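PDB 2ZWS: neutral ceramidase from Pseudomonas aeruginosa, which hydrolyses the N-acyl linkage of ceramides to sphingosine and free fatty acid with the help of one bound zinc ion, and also catalyses the reverse synthesis. Local coordinates for residues A18-M23 with W588-I593; A12-E17 with T61-I66; S596-S601 with I615-N620; T575-N580 with I600-P605. All coordinates share one frame; numbering follows the deposited sequence.

Contact 1 (A18-M23 with W588-I593)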
loop_
_atom_site.group_PDB
_atom_site.type_symbol
_atom_site.label_atom_id
_atom_site.label_comp_id
_atom_site.label_asym_id
_atom_site.label_seq_id
_atom_site.Cartn_x
_atom_site.Cartn_y
_atom_site.Cartn_z
ATOM N N ALA A 18 4.949 4.222 15.065
ATOM C CA ALA A 18 6.290 3.675 14.758
ATOM C C ALA A 18 6.904 2.763 15.814
ATOM O O ALA A 18 7.971 2.181 15.602
ATOM C CB ALA A 18 7.256 4.804 14.432
ATOM N N ALA A 19 6.236 2.636 16.950
ATOM C CA ALA A 19 6.639 1.575 17.873
ATOM C C ALA A 19 5.465 0.933 18.570
ATOM O O ALA A 19 4.489 1.596 18.906
ATOM C CB ALA A 19 7.611 2.113 18.909
ATOM N N GLU A 20 5.575 -0.384 18.757
ATOM C CA GLU A 20 4.671 -1.185 19.604
ATOM C C GLU A 20 3.254 -1.335 19.011
ATOM O O GLU A 20 2.242 -1.400 19.742
ATOM C CB GLU A 20 4.671 -0.680 21.073
ATOM C CG GLU A 20 6.067 -0.851 21.749
ATOM C CD GLU A 20 6.065 -0.581 23.260
ATOM O OE1 GLU A 20 5.210 0.204 23.719
ATOM O OE2 GLU A 20 6.943 -1.151 23.969
ATOM N N VAL A 21 3.182 -1.428 17.676
ATOM C CA VAL A 21 1.953 -1.851 17.024
ATOM C C VAL A 21 2.279 -3.010 16.073
ATOM O O VAL A 21 3.224 -2.919 15.271
ATOM C CB VAL A 21 1.267 -0.695 16.231
ATOM C CG1 VAL A 21 -0.011 -1.190 15.534
ATOM C CG2 VAL A 21 0.885 0.427 17.168
ATOM N N GLY A 22 1.489 -4.086 16.137
ATOM C CA GLY A 22 1.635 -5.187 15.184
ATOM C C GLY A 22 1.590 -4.689 13.744
ATOM O O GLY A 22 0.745 -3.847 13.384
ATOM N N MET A 23 2.484 -5.227 12.927
ATOM C CA MET A 23 2.544 -4.870 11.510
ATOM C C MET A 23 1.535 -5.641 10.659
ATOM O O MET A 23 1.154 -6.791 11.010
ATOM C CB MET A 23 3.998 -5.030 11.040
ATOM C CG MET A 23 4.831 -3.929 11.728
ATOM S SD MET A 23 6.612 -4.172 11.775
ATOM C CE MET A 23 7.068 -3.751 10.107
ATOM N N TRP A 588 13.569 2.750 17.724
ATOM C CA TRP A 588 13.128 3.020 19.091
ATOM C C TRP A 588 13.175 1.745 19.914
ATOM O O TRP A 588 12.731 0.695 19.447
ATOM C CB TRP A 588 11.665 3.463 19.086
ATOM C CG TRP A 588 11.175 3.832 20.458
ATOM C CD1 TRP A 588 11.323 5.046 21.077
ATOM C CD2 TRP A 588 10.468 2.989 21.372
ATOM N NE1 TRP A 588 10.734 5.016 22.326
ATOM C CE2 TRP A 588 10.226 3.759 22.546
ATOM C CE3 TRP A 588 10.031 1.659 21.328
ATOM C CZ2 TRP A 588 9.534 3.243 23.652
ATOM C CZ3 TRP A 588 9.340 1.141 22.430
ATOM C CH2 TRP A 588 9.127 1.938 23.590
ATOM N N GLU A 589 13.662 1.840 21.158
ATOM C CA GLU A 589 13.558 0.693 22.048
ATOM C C GLU A 589 13.367 1.102 23.485
ATOM O O GLU A 589 13.878 2.120 23.946
ATOM C CB GLU A 589 14.724 -0.283 21.895
ATOM C CG GLU A 589 15.985 0.089 22.586
ATOM C CD GLU A 589 17.073 -0.952 22.389
ATOM O OE1 GLU A 589 17.553 -1.498 23.399
ATOM O OE2 GLU A 589 17.444 -1.217 21.223
ATOM N N ARG A 590 12.561 0.288 24.160
ATOM C CA ARG A 590 12.254 0.449 25.575
ATOM C C ARG A 590 13.519 0.203 26.396
ATOM O O ARG A 590 14.278 -0.732 26.132
ATOM C CB ARG A 590 11.193 -0.582 25.948
ATOM C CG ARG A 590 10.871 -0.668 27.438
ATOM C CD ARG A 590 10.377 0.683 27.967
ATOM N NE ARG A 590 9.042 1.018 27.459
ATOM C CZ ARG A 590 8.543 2.254 27.397
ATOM N NH1 ARG A 590 7.298 2.437 26.954
ATOM N NH2 ARG A 590 9.272 3.313 27.761
ATOM N N VAL A 591 13.737 1.062 27.391
ATOM C CA VAL A 591 14.852 0.893 28.327
ATOM C C VAL A 591 14.267 0.932 29.737
ATOM O O VAL A 591 13.646 1.912 30.135
ATOM C CB VAL A 591 15.939 1.980 28.132
ATOM C CG1 VAL A 591 17.033 1.840 29.218
ATOM C CG2 VAL A 591 16.557 1.906 26.695
ATOM N N GLY A 592 14.432 -0.168 30.467
ATOM C CA GLY A 592 13.806 -0.303 31.788
ATOM C C GLY A 592 12.292 -0.224 31.683
ATOM O O GLY A 592 11.713 -0.688 30.706
ATOM N N ILE A 593 11.649 0.382 32.684
ATOM C CA ILE A 593 10.190 0.479 32.716
ATOM C C ILE A 593 9.597 1.568 31.827
ATOM O O ILE A 593 8.635 1.322 31.111
ATOM C CB ILE A 593 9.653 0.606 34.189
ATOM C CG1 ILE A 593 10.143 -0.581 35.030
ATOM C CG2 ILE A 593 8.123 0.742 34.215
ATOM C CD1 ILE A 593 9.702 -1.980 34.525
HETATM O O HOH W 1 7.336 -1.309 26.556
HETATM O O HOH W 2 5.002 0.651 26.418
#

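Contact 2 (A12-E17 with T61-I66)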
loop_
_atom_site.group_PDB
_atom_site.type_symbol
_atom_site.label_atom_id
_atom_site.label_comp_id
_atom_site.label_asym_id
_atom_site.label_seq_id
_atom_site.Cartn_x
_atom_site.Cartn_y
_atom_site.Cartn_z
ATOM N N ALA A 12 1.246 12.909 0.335
ATOM C CA ALA A 12 1.143 13.227 1.769
ATOM C C ALA A 12 1.418 12.019 2.639
ATOM O O ALA A 12 1.216 10.896 2.240
ATOM C CB ALA A 12 -0.214 13.799 2.112
ATOM N N ASP A 13 1.917 12.304 3.824
ATOM C CA ASP A 13 2.421 11.317 4.775
ATOM C C ASP A 13 1.250 10.574 5.444
ATOM O O ASP A 13 0.327 11.228 5.975
ATOM C CB ASP A 13 3.209 12.126 5.802
ATOM C CG ASP A 13 3.948 11.275 6.837
ATOM O OD1 ASP A 13 3.797 10.031 6.885
ATOM O OD2 ASP A 13 4.720 11.887 7.628
ATOM N N ILE A 14 1.250 9.230 5.371
ATOM C CA ILE A 14 0.227 8.408 6.008
ATOM C C ILE A 14 0.885 7.427 7.000
ATOM O O ILE A 14 0.295 6.386 7.359
ATOM C CB ILE A 14 -0.614 7.613 4.988
ATOM C CG1 ILE A 14 0.287 6.830 4.005
ATOM C CG2 ILE A 14 -1.545 8.507 4.220
ATOM C CD1 ILE A 14 -0.507 5.851 3.060
ATOM N N THR A 15 2.100 7.758 7.455
ATOM C CA THR A 15 2.841 6.851 8.360
ATOM C C THR A 15 2.132 6.781 9.715
ATOM O O THR A 15 1.804 7.813 10.312
ATOM C CB THR A 15 4.271 7.357 8.596
ATOM O OG1 THR A 15 4.909 7.622 7.333
ATOM C CG2 THR A 15 5.099 6.305 9.358
ATOM N N GLY A 16 1.936 5.578 10.213
ATOM C CA GLY A 16 1.258 5.379 11.471
ATOM C C GLY A 16 2.230 5.168 12.621
ATOM O O GLY A 16 3.361 5.622 12.585
ATOM N N GLU A 17 1.782 4.438 13.638
ATOM C CA GLU A 17 2.518 4.360 14.914
ATOM C C GLU A 17 3.821 3.586 14.751
ATOM O O GLU A 17 3.807 2.421 14.323
ATOM C CB GLU A 17 1.600 3.702 15.956
ATOM C CG GLU A 17 0.403 4.612 16.330
ATOM C CD GLU A 17 -0.765 3.866 16.943
ATOM O OE1 GLU A 17 -1.511 3.147 16.227
ATOM O OE2 GLU A 17 -0.924 3.998 18.167
ATOM N N THR A 61 -1.424 4.147 -2.270
ATOM C CA THR A 61 -0.951 4.293 -0.903
ATOM C C THR A 61 0.092 3.227 -0.532
ATOM O O THR A 61 -0.023 2.034 -0.918
ATOM C CB THR A 61 -2.143 4.193 0.104
ATOM O OG1 THR A 61 -2.750 2.882 0.017
ATOM C CG2 THR A 61 -3.193 5.328 -0.158
ATOM N N ASP A 62 1.092 3.654 0.241
ATOM C CA ASP A 62 2.110 2.745 0.763
ATOM C C ASP A 62 1.579 1.944 1.989
ATOM O O ASP A 62 2.085 2.099 3.109
ATOM C CB ASP A 62 3.378 3.526 1.155
ATOM C CG ASP A 62 4.142 4.113 -0.029
ATOM O OD1 ASP A 62 4.324 3.426 -1.057
ATOM O OD2 ASP A 62 4.644 5.254 0.104
ATOM N N LEU A 63 0.587 1.097 1.740
ATOM C CA LEU A 63 -0.110 0.336 2.783
ATOM C C LEU A 63 -0.242 -1.112 2.348
ATOM O O LEU A 63 -0.155 -1.423 1.153
ATOM C CB LEU A 63 -1.538 0.884 3.000
ATOM C CG LEU A 63 -1.590 2.344 3.468
ATOM C CD1 LEU A 63 -3.000 2.851 3.464
ATOM C CD2 LEU A 63 -0.974 2.456 4.868
ATOM N N GLY A 64 -0.520 -2.010 3.302
ATOM C CA GLY A 64 -0.788 -3.408 2.970
ATOM C C GLY A 64 -2.043 -3.533 2.135
ATOM O O GLY A 64 -2.129 -4.369 1.227
ATOM N N MET A 65 -3.024 -2.677 2.430
ATOM C CA MET A 65 -4.274 -2.706 1.685
ATOM C C MET A 65 -5.071 -1.462 2.005
ATOM O O MET A 65 -4.699 -0.691 2.910
ATOM C CB MET A 65 -5.068 -3.975 1.985
ATOM C CG MET A 65 -5.166 -4.315 3.417
ATOM S SD MET A 65 -3.739 -5.177 4.216
ATOM C CE MET A 65 -3.685 -6.769 3.423
ATOM N N ILE A 66 -6.134 -1.224 1.237
ATOM C CA ILE A 66 -7.011 -0.119 1.645
ATOM C C ILE A 66 -8.351 -0.689 2.049
ATOM O O ILE A 66 -9.180 -1.143 1.276
ATOM C CB ILE A 66 -7.137 1.054 0.654
ATOM C CG1 ILE A 66 -7.625 0.529 -0.672
ATOM C CG2 ILE A 66 -5.802 1.816 0.527
ATOM C CD1 ILE A 66 -6.541 0.133 -1.496
#

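Contact 3 (S596-S601 with I615-N620)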
loop_
_atom_site.group_PDB
_atom_site.type_symbol
_atom_site.label_atom_id
_atom_site.label_comp_id
_atom_site.label_asym_id
_atom_site.label_seq_id
_atom_site.Cartn_x
_atom_site.Cartn_y
_atom_site.Cartn_z
ATOM N N SER A 596 13.454 5.209 27.224
ATOM C CA SER A 596 13.637 4.673 25.867
ATOM C C SER A 596 14.777 5.376 25.137
ATOM O O SER A 596 15.177 6.489 25.494
ATOM C CB SER A 596 12.326 4.770 25.060
ATOM O OG SER A 596 11.851 6.097 24.956
ATOM N N LYS A 597 15.269 4.728 24.088
ATOM C CA LYS A 597 16.334 5.311 23.307
ATOM C C LYS A 597 15.996 5.296 21.831
ATOM O O LYS A 597 15.341 4.369 21.318
ATOM C CB LYS A 597 17.668 4.617 23.570
ATOM C CG LYS A 597 17.734 3.192 23.109
ATOM C CD LYS A 597 19.115 2.594 23.348
ATOM C CE LYS A 597 19.233 1.251 22.685
ATOM N NZ LYS A 597 20.614 0.722 22.756
ATOM N N ALA A 598 16.410 6.374 21.170
ATOM C CA ALA A 598 16.266 6.508 19.722
ATOM C C ALA A 598 17.653 6.307 19.139
ATOM O O ALA A 598 18.551 7.056 19.447
ATOM C CB ALA A 598 15.770 7.882 19.385
ATOM N N THR A 599 17.830 5.294 18.298
ATOM C CA THR A 599 19.103 5.067 17.637
ATOM C C THR A 599 18.907 5.469 16.182
ATOM O O THR A 599 17.957 5.017 15.532
ATOM C CB THR A 599 19.536 3.596 17.723
ATOM O OG1 THR A 599 19.607 3.185 19.105
ATOM C CG2 THR A 599 20.918 3.398 17.066
ATOM N N ILE A 600 19.774 6.350 15.712
ATOM C CA ILE A 600 19.655 6.933 14.380
ATOM C C ILE A 600 20.930 6.639 13.613
ATOM O O ILE A 600 22.042 6.816 14.111
ATOM C CB ILE A 600 19.382 8.431 14.463
ATOM C CG1 ILE A 600 17.966 8.673 14.999
ATOM C CG2 ILE A 600 19.615 9.100 13.115
ATOM C CD1 ILE A 600 17.782 10.034 15.639
ATOM N N SER A 601 20.771 6.160 12.388
ATOM C CA SER A 601 21.939 5.891 11.576
ATOM C C SER A 601 21.840 6.552 10.231
ATOM O O SER A 601 20.727 6.804 9.721
ATOM C CB SER A 601 22.136 4.392 11.410
ATOM O OG SER A 601 21.043 3.813 10.732
ATOM N N ILE A 615 23.762 15.327 13.637
ATOM C CA ILE A 615 22.443 14.701 13.573
ATOM C C ILE A 615 21.546 15.286 14.667
ATOM O O ILE A 615 21.957 15.402 15.826
ATOM C CB ILE A 615 22.559 13.147 13.658
ATOM C CG1 ILE A 615 23.224 12.596 12.382
ATOM C CG2 ILE A 615 21.180 12.491 13.892
ATOM C CD1 ILE A 615 23.616 11.129 12.439
ATOM N N ARG A 616 20.344 15.703 14.280
ATOM C CA ARG A 616 19.343 16.192 15.209
ATOM C C ARG A 616 18.205 15.174 15.364
ATOM O O ARG A 616 17.737 14.577 14.369
ATOM C CB ARG A 616 18.802 17.541 14.726
ATOM C CG ARG A 616 17.853 18.225 15.661
ATOM C CD ARG A 616 17.705 19.697 15.309
ATOM N NE ARG A 616 16.706 20.325 16.169
ATOM C CZ ARG A 616 16.389 21.614 16.133
ATOM N NH1 ARG A 616 15.463 22.088 16.952
ATOM N NH2 ARG A 616 16.987 22.414 15.258
ATOM N N HIS A 617 17.749 14.996 16.599
ATOM C CA HIS A 617 16.614 14.143 16.903
ATOM C C HIS A 617 15.432 14.966 17.409
ATOM O O HIS A 617 15.608 15.884 18.202
ATOM C CB HIS A 617 16.997 13.072 17.942
ATOM C CG HIS A 617 15.835 12.325 18.517
ATOM N ND1 HIS A 617 14.913 11.646 17.738
ATOM C CD2 HIS A 617 15.488 12.086 19.808
ATOM C CE1 HIS A 617 14.027 11.063 18.528
ATOM N NE2 HIS A 617 14.347 11.327 19.784
ATOM N N TYR A 618 14.240 14.645 16.914
ATOM C CA TYR A 618 12.983 15.209 17.410
ATOM C C TYR A 618 12.102 14.067 17.889
ATOM O O TYR A 618 11.971 13.071 17.175
ATOM C CB TYR A 618 12.243 15.925 16.281
ATOM C CG TYR A 618 12.973 17.034 15.586
ATOM C CD1 TYR A 618 12.722 18.357 15.936
ATOM C CD2 TYR A 618 13.879 16.787 14.558
ATOM C CE1 TYR A 618 13.360 19.398 15.282
ATOM C CE2 TYR A 618 14.527 17.818 13.893
ATOM C CZ TYR A 618 14.263 19.129 14.277
ATOM O OH TYR A 618 14.881 20.189 13.631
ATOM N N GLY A 619 11.501 14.201 19.069
ATOM C CA GLY A 619 10.590 13.195 19.620
ATOM C C GLY A 619 9.544 13.845 20.517
ATOM O O GLY A 619 9.429 15.075 20.550
ATOM N N ASN A 620 8.786 13.029 21.238
ATOM C CA ASN A 620 7.725 13.522 22.115
ATOM C C ASN A 620 7.644 12.631 23.330
ATOM O O ASN A 620 7.831 11.410 23.226
ATOM C CB ASN A 620 6.364 13.563 21.378
ATOM C CG ASN A 620 6.399 14.449 20.145
ATOM O OD1 ASN A 620 6.865 14.016 19.085
ATOM N ND2 ASN A 620 5.936 15.715 20.274
#

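Contact 4 (T575-N580 with I600-P605)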
loop_
_atom_site.group_PDB
_atom_site.type_symbol
_atom_site.label_atom_id
_atom_site.label_comp_id
_atom_site.label_asym_id
_atom_site.label_seq_id
_atom_site.Cartn_x
_atom_site.Cartn_y
_atom_site.Cartn_z
ATOM N N THR A 575 19.601 20.854 5.893
ATOM C CA THR A 575 19.258 19.446 6.088
ATOM C C THR A 575 19.462 18.703 4.778
ATOM O O THR A 575 19.024 19.139 3.702
ATOM C CB THR A 575 17.844 19.219 6.737
ATOM O OG1 THR A 575 17.411 17.860 6.539
ATOM C CG2 THR A 575 16.801 20.166 6.181
ATOM N N VAL A 576 20.204 17.603 4.864
ATOM C CA VAL A 576 20.500 16.764 3.702
ATOM C C VAL A 576 19.819 15.393 3.766
ATOM O O VAL A 576 19.808 14.659 2.774
ATOM C CB VAL A 576 22.025 16.548 3.462
ATOM C CG1 VAL A 576 22.746 17.898 3.184
ATOM C CG2 VAL A 576 22.669 15.770 4.619
ATOM N N ALA A 577 19.259 15.048 4.922
ATOM C CA ALA A 577 18.491 13.801 5.031
ATOM C C ALA A 577 17.509 13.864 6.188
ATOM O O ALA A 577 17.755 14.527 7.199
ATOM C CB ALA A 577 19.417 12.609 5.162
ATOM N N THR A 578 16.387 13.168 6.011
ATOM C CA THR A 578 15.290 13.146 6.948
ATOM C C THR A 578 15.005 11.662 7.276
ATOM O O THR A 578 15.668 10.781 6.716
ATOM C CB THR A 578 14.117 13.906 6.269
ATOM O OG1 THR A 578 14.241 15.301 6.565
ATOM C CG2 THR A 578 12.784 13.417 6.696
ATOM N N ASP A 579 14.014 11.371 8.128
ATOM C CA ASP A 579 13.696 9.963 8.400
ATOM C C ASP A 579 13.071 9.236 7.197
ATOM O O ASP A 579 13.000 8.014 7.200
ATOM C CB ASP A 579 12.894 9.754 9.714
ATOM C CG ASP A 579 11.470 10.320 9.675
ATOM O OD1 ASP A 579 10.917 10.573 8.564
ATOM O OD2 ASP A 579 10.871 10.435 10.776
ATOM N N ASN A 580 12.642 9.980 6.177
ATOM C CA ASN A 580 12.081 9.360 4.995
ATOM C C ASN A 580 13.131 8.708 4.112
ATOM O O ASN A 580 12.822 7.791 3.343
ATOM C CB ASN A 580 11.323 10.367 4.144
ATOM C CG ASN A 580 10.566 9.710 3.030
ATOM O OD1 ASN A 580 9.833 8.739 3.250
ATOM N ND2 ASN A 580 10.743 10.226 1.816
ATOM N N ILE A 600 19.774 6.350 15.712
ATOM C CA ILE A 600 19.655 6.933 14.380
ATOM C C ILE A 600 20.930 6.639 13.613
ATOM O O ILE A 600 22.042 6.816 14.111
ATOM C CB ILE A 600 19.382 8.431 14.463
ATOM C CG1 ILE A 600 17.966 8.673 14.999
ATOM C CG2 ILE A 600 19.615 9.100 13.115
ATOM C CD1 ILE A 600 17.782 10.034 15.639
ATOM N N SER A 601 20.771 6.160 12.388
ATOM C CA SER A 601 21.939 5.891 11.576
ATOM C C SER A 601 21.840 6.552 10.231
ATOM O O SER A 601 20.727 6.804 9.721
ATOM C CB SER A 601 22.136 4.392 11.410
ATOM O OG SER A 601 21.043 3.813 10.732
ATOM N N TRP A 602 23.008 6.817 9.654
ATOM C CA TRP A 602 23.113 7.401 8.319
ATOM C C TRP A 602 24.207 6.661 7.570
ATOM O O TRP A 602 25.377 6.692 7.968
ATOM C CB TRP A 602 23.459 8.882 8.428
ATOM C CG TRP A 602 23.558 9.615 7.095
ATOM C CD1 TRP A 602 22.775 9.419 5.990
ATOM C CD2 TRP A 602 24.476 10.684 6.761
ATOM N NE1 TRP A 602 23.151 10.311 4.981
ATOM C CE2 TRP A 602 24.189 11.078 5.426
ATOM C CE3 TRP A 602 25.517 11.336 7.453
ATOM C CZ2 TRP A 602 24.897 12.106 4.763
ATOM C CZ3 TRP A 602 26.218 12.385 6.787
ATOM C CH2 TRP A 602 25.895 12.746 5.460
ATOM N N SER A 603 23.835 5.996 6.484
ATOM C CA SER A 603 24.819 5.400 5.599
ATOM C C SER A 603 25.175 6.443 4.549
ATOM O O SER A 603 24.334 6.809 3.730
ATOM C CB SER A 603 24.245 4.134 4.977
ATOM O OG SER A 603 23.962 3.179 5.998
ATOM N N ILE A 604 26.416 6.938 4.594
ATOM C CA ILE A 604 26.823 8.104 3.794
ATOM C C ILE A 604 26.983 7.681 2.336
ATOM O O ILE A 604 27.870 6.882 2.027
ATOM C CB ILE A 604 28.165 8.706 4.324
ATOM C CG1 ILE A 604 28.050 9.101 5.797
ATOM C CG2 ILE A 604 28.575 9.910 3.487
ATOM C CD1 ILE A 604 29.376 9.121 6.524
ATOM N N PRO A 605 26.086 8.175 1.448
ATOM C CA PRO A 605 26.084 7.692 0.061
ATOM C C PRO A 605 27.125 8.366 -0.833
ATOM O O PRO A 605 27.578 9.458 -0.516
ATOM C CB PRO A 605 24.677 8.061 -0.414
ATOM C CG PRO A 605 24.398 9.344 0.278
ATOM C CD PRO A 605 25.004 9.154 1.684
#

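Contact 1 (A18-M23 with W588-I593)
E20 OE1 is gripped twice: H548 NE2 is hydrogen-bonded to it, and a water that donates to it at 2.7 Å accepts in turn from R590 NH1, so that R590 answers the carboxylate across the contact through water rather than directly. A second water donates to E20 OE2 at 2.6 Å and accepts from R590 NE at 3.0 Å. Both waters lie in the guanidinium plane at its edge, so two N-H groups are spent on this bridge while NH2 goes to A595 O. The direct gap from E20 OE1 to R590 NH1 is 4.5 Å, too long for a salt bridge, although the opposite charges probably still attract. The contact joins two parts of the fold: 18-23 is a corner of the N-terminal catalytic part, whereas 588-591 ends a strand of the C-terminal beta-sandwich. W588 stands between them. Its CG lies anti to the backbone N (chi1 -177°), which swings the indole toward the corner, where CE3 meets A19 CB at 3.5 Å. Farther round the ring, E20 OE2 comes to the indole edge, 3.7 Å from W588 CZ3, with the carboxylate turned 75° from the ring plane. R590 lays one face of its guanidinium against W588 CH2.

Contact 2 (A12-E17 with T61-I66)
The turn that follows strand 5-13 packs here on the loop between strand 55-61 and helix 68-81, a loop just after N60, the penultimate residue of strand 55-61 and a probable substrate-binding residue, and close to the zinc ligand H97. A single methyl group carries the contact. I14 CD1 sits 3.7 Å from L63 CG and 3.8 Å from T61 CB, and it also rests on the backbone at D62. I14 and L63 reach toward each other tip to tip, with both leucine methyls, CD1 and CD2, 3.9 Å from I14 CD1, so the isoleucine end meets the fork of the leucine. T61 is met differently, its side chain crossing that of I14 at about a right angle. The reach of I14 depends on its first torsion: CG1 stands between the backbone N and the carbonyl carbon (chi1 51°), and an extended second torsion then carries CD1 out to the loop. Both backbones are shaped by local turns. D13 OD1 takes T15 N at 2.9 Å in an Asx turn and T15 OG1 at 2.7 Å, the amide on its anti side, 29° out of the carboxylate plane, and the hydroxyl on its syn side, 18° out of it. On the other segment D62 centres an inverse gamma turn, its OD2 in a salt bridge with R43 and bonded to W41 N. Beyond the turn, G64 O accepts from ND1 of H97. Strand 41-49 lies against I14 and T61 through A42, strand 91-95 pairs with T61, and helix 120-138 meets L63 through I126.

Contact 3 (S596-S601 with I615-N620)
I615, the first residue of 615-620, places its CG2 methyl 3.8 Å from I600 CG2, and the two isoleucines slide past each other in opposite directions. In both, CG2 is anti to the backbone N, which directs this branch into the interface. R616 starts its side chain away from 596-601, as the alternation of a strand requires, and H617 returns to the interface. Its imidazole receives two neighbours in different ways. A598 CB lies over one face, 3.9 Å from the ring centroid and 23° off the normal, in a CH-pi contact; A598 CB sits 3.7 Å from both H617 CE1 and H617 NE2. I600 CD1 approaches obliquely and comes to 3.9 Å from H617 CB. G619 N stands near the rim of the opposite face, while H617 ND1 is engaged by F559 O, which satisfies a polar atom in buried surroundings and would hold the ring's rotation. Y618 again departs on the far side, and its OH is held by E561. The two strands belong to different sheets; the axes of the two segments approach to 9.1 Å, with 143° between their directions. The two segments meet through side chains, without backbone pairing, an arrangement typical of the face-to-face sheets of a beta-sandwich, here that of the C-terminal domain.

Contact 4 (T575-N580 with I600-P605)
A classic beta bulge next to the magnesium site supplies one side of this contact. In strand 574-578, V576 and A577 both stand opposite V562 of the neighbouring strand 560-566, and both direct their CB toward segment 600-605, where two consecutive residues of a regular strand would point to opposite faces. The indole of W602 receives the pair. V576 CG2 comes to 4.3 Å from W602 CZ2, on the six-membered ring, and A577 CB lies 4.4 Å from W602 NE1, on the five-membered ring; both approach obliquely. These are loose van der Waals contacts. W602 reaches them because its CG is anti to the backbone N (chi1 -178°), so that the ring extends from strand 595-603 across the space between the two sheets of the C-terminal beta-sandwich. Within the same segment, I604 CG1 lies 3.7 Å above one face of the W602 indole, toward its rim; Y613 also meets the ring, the two planes inclined at about 50°, and T584 touches the side chain. Past the bulge the chain enters the metal site. D579 is a magnesium ligand with H37, D581 and T584; its carboxylate is bound by R39, in a salt bridge, and by F559 N, while the preceding residue ties two of the other ligands to the backbone, T578 N binding D581 OD2 and T578 O being hydrogen-bonded to T584 OG1.

Three of the four contacts involve the C-terminal beta-sandwich. Contacts 3 and 4 share I600 and S601 on strand 595-603, which faces the other sheet at two successive levels, their centres about 12 Å apart. Contact 1 uses the adjacent strand 584-591, and E589 O to K597 N, 3.0 Å, is a probable hydrogen bond joining it to contact 3. Segments 12-17 and 18-23 are consecutive, and this continuous run meets the loop near the zinc site in contact 2 and the sandwich in contact 1, the two centres about 19 Å apart. The side chain of L63 in contact 2 lies about 12 Å from zinc, and that of A577 in contact 4 about 7 Å from magnesium.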